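PDB 6MAB: sigma regulatory family protein-PP2C phosphatase from Chlamydia trachomatis serovar L2, which probably acts as a membrane-anchored phosphatase whose periplasmic sensor domain, the part crystallised here, is thought to link TCA cycle intermediates to signalling. Local coordinates for residues L127-T132 with V204-D209. Sequence-based numbering, arbitrary orientation.
Sequences LAVLQT and VFLRDD
Leu206 of the loop meets Leu127 and Val129 of the strand through methyls alone, while the loop's flat groups, Phe205 and Arg207, turn elsewhere. The setting is two antiparallel sheets behind a long N-terminal helix, consistent with a double-Cache (dCACHE) sensor built of PAS-like modules. One face of the Phe205 ring carries its own neighbour Val204, whose CG1 lies 3.7 Å above the ring plane, over its centre. The guanidinium of Arg207 is met side-on by the carboxylate of Asp209: NE bonds to OD1 at 3.2 Å, while NH2 forms a straighter, shorter bond to OD2 (2.9 Å, 168°), with OD2 at the edge and in the guanidinium plane. Both carboxylate oxygens are approached on their syn sides, though out of the carboxylate plane, by 31° at OD2. Arg207 NH1 adds a salt bridge to Glu104, so two acids hold the orientation of the group.

Strand 126-135 belongs to the first sheet, of order 2-1-5-4-3, whereas 204-209 is part of the long loop between strands 179-182 and 224-225 of the second, which has a similar order with an additional short strand. The contact thus docks one module's loop onto the other's sheet. Phe205 O also accepts a hydrogen bond from Arg118 on the adjacent strand. Farther along 126-135, the carboxamide of Gln131 is held at both ends, OE1 by the backbone N of Phe106 and NE2 by the backbone O of Glu104, the residue that also binds Arg207.

Leu206 spreads its two methyls over alternate residues of the strand. Its CD1 meets CD1 of Leu127 at 4.0 Å, the two side chains crossing at about a right angle. In Val129, chi1 of -178° puts CG2 anti to the carbonyl carbon, beside the backbone N, where it meets Leu206 CD2 at 3.6 Å.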
loop_
_atom_site.group_PDB
_atom_site.type_symbol
_atom_site.label_atom_id
_atom_site.label_comp_id
_atom_site.label_asym_id
_atom_site.label_seq_id
_atom_site.Cartn_x
_atom_site.Cartn_y
_atom_site.Cartn_z
ATOM N N LEU A 127 4.402 -1.402 4.668
ATOM C CA LEU A 127 4.855 -2.650 4.087
ATOM C C LEU A 127 4.154 -2.908 2.766
ATOM O O LEU A 127 2.958 -2.649 2.621
ATOM C CB LEU A 127 4.563 -3.808 5.012
ATOM C CG LEU A 127 5.201 -3.751 6.396
ATOM C CD1 LEU A 127 4.631 -4.828 7.316
ATOM C CD2 LEU A 127 6.705 -3.879 6.254
ATOM N N ALA A 128 4.914 -3.429 1.808
ATOM C CA ALA A 128 4.335 -4.036 0.628
ATOM C C ALA A 128 3.919 -5.448 0.986
ATOM O O ALA A 128 4.761 -6.273 1.348
ATOM C CB ALA A 128 5.360 -4.056 -0.493
ATOM N N VAL A 129 2.627 -5.712 0.889
ATOM C CA VAL A 129 2.042 -7.006 1.207
ATOM C C VAL A 129 1.731 -7.673 -0.117
ATOM O O VAL A 129 0.844 -7.219 -0.845
ATOM C CB VAL A 129 0.778 -6.856 2.052
ATOM C CG1 VAL A 129 0.210 -8.215 2.412
ATOM C CG2 VAL A 129 1.068 -6.017 3.306
ATOM N N LEU A 130 2.462 -8.734 -0.418
ATOM C CA LEU A 130 2.296 -9.491 -1.654
ATOM C C LEU A 130 1.795 -10.888 -1.317
ATOM O O LEU A 130 2.351 -11.559 -0.444
ATOM C CB LEU A 130 3.606 -9.573 -2.418
ATOM C CG LEU A 130 3.862 -8.403 -3.354
ATOM C CD1 LEU A 130 3.940 -7.076 -2.608
ATOM C CD2 LEU A 130 5.125 -8.626 -4.171
ATOM N N GLN A 131 0.706 -11.287 -1.963
ATOM C CA GLN A 131 0.120 -12.604 -1.793
ATOM C C GLN A 131 -0.031 -13.239 -3.154
ATOM O O GLN A 131 -0.585 -12.608 -4.061
ATOM C CB GLN A 131 -1.225 -12.491 -1.079
ATOM C CG GLN A 131 -1.049 -11.846 0.275
ATOM C CD GLN A 131 -2.341 -11.701 1.079
ATOM O OE1 GLN A 131 -3.373 -12.298 0.760
ATOM N NE2 GLN A 131 -2.266 -10.919 2.150
ATOM N N THR A 132 0.482 -14.460 -3.292
ATOM C CA THR A 132 0.474 -15.186 -4.554
ATOM C C THR A 132 -0.057 -16.601 -4.352
ATOM O O THR A 132 0.427 -17.332 -3.482
ATOM C CB THR A 132 1.877 -15.209 -5.130
ATOM O OG1 THR A 132 2.316 -13.861 -5.318
ATOM C CG2 THR A 132 1.911 -15.967 -6.468
ATOM N N VAL A 204 -6.170 -1.023 6.393
ATOM C CA VAL A 204 -5.002 -0.197 6.653
ATOM C C VAL A 204 -3.836 -1.018 7.201
ATOM O O VAL A 204 -2.684 -0.740 6.888
ATOM C CB VAL A 204 -5.378 0.944 7.632
ATOM C CG1 VAL A 204 -4.148 1.659 8.152
ATOM C CG2 VAL A 204 -6.322 1.940 6.969
ATOM N N PHE A 205 -4.114 -1.985 8.056
ATOM C CA PHE A 205 -3.102 -2.734 8.773
ATOM C C PHE A 205 -3.020 -4.155 8.201
ATOM O O PHE A 205 -3.670 -4.480 7.196
ATOM C CB PHE A 205 -3.433 -2.689 10.263
ATOM C CG PHE A 205 -3.440 -1.298 10.845
ATOM C CD1 PHE A 205 -2.262 -0.581 10.982
ATOM C CD2 PHE A 205 -4.620 -0.719 11.277
ATOM C CE1 PHE A 205 -2.265 0.685 11.513
ATOM C CE2 PHE A 205 -4.642 0.553 11.821
ATOM C CZ PHE A 205 -3.476 1.258 11.957
ATOM N N LEU A 206 -2.218 -5.014 8.834
ATOM C CA LEU A 206 -2.007 -6.359 8.301
ATOM C C LEU A 206 -3.147 -7.307 8.617
ATOM O O LEU A 206 -3.245 -8.367 7.991
ATOM C CB LEU A 206 -0.715 -6.956 8.836
ATOM C CG LEU A 206 0.585 -6.289 8.415
ATOM C CD1 LEU A 206 1.735 -6.966 9.104
ATOM C CD2 LEU A 206 0.735 -6.405 6.901
ATOM N N ARG A 207 -4.019 -6.939 9.554
ATOM C CA ARG A 207 -5.188 -7.716 9.912
ATOM C C ARG A 207 -6.408 -6.814 9.857
ATOM O O ARG A 207 -6.314 -5.613 10.118
ATOM C CB ARG A 207 -5.057 -8.323 11.310
ATOM C CG ARG A 207 -3.900 -9.280 11.450
ATOM C CD ARG A 207 -3.683 -9.650 12.911
ATOM N NE ARG A 207 -4.924 -10.099 13.520
ATOM C CZ ARG A 207 -5.321 -11.363 13.630
ATOM N NH1 ARG A 207 -4.580 -12.368 13.180
ATOM N NH2 ARG A 207 -6.485 -11.624 14.212
ATOM N N ASP A 208 -7.552 -7.397 9.511
ATOM C CA ASP A 208 -8.786 -6.633 9.356
ATOM C C ASP A 208 -9.440 -6.267 10.684
ATOM O O ASP A 208 -10.530 -5.688 10.670
ATOM C CB ASP A 208 -9.778 -7.426 8.498
ATOM N N ASP A 209 -8.804 -6.572 11.822
ATOM C CA ASP A 209 -9.384 -6.347 13.141
ATOM C C ASP A 209 -8.548 -5.401 13.997
ATOM O O ASP A 209 -8.667 -5.410 15.225
ATOM C CB ASP A 209 -9.563 -7.683 13.870
ATOM C CG ASP A 209 -8.241 -8.392 14.129
ATOM O OD1 ASP A 209 -7.201 -7.911 13.628
ATOM O OD2 ASP A 209 -8.237 -9.430 14.831
#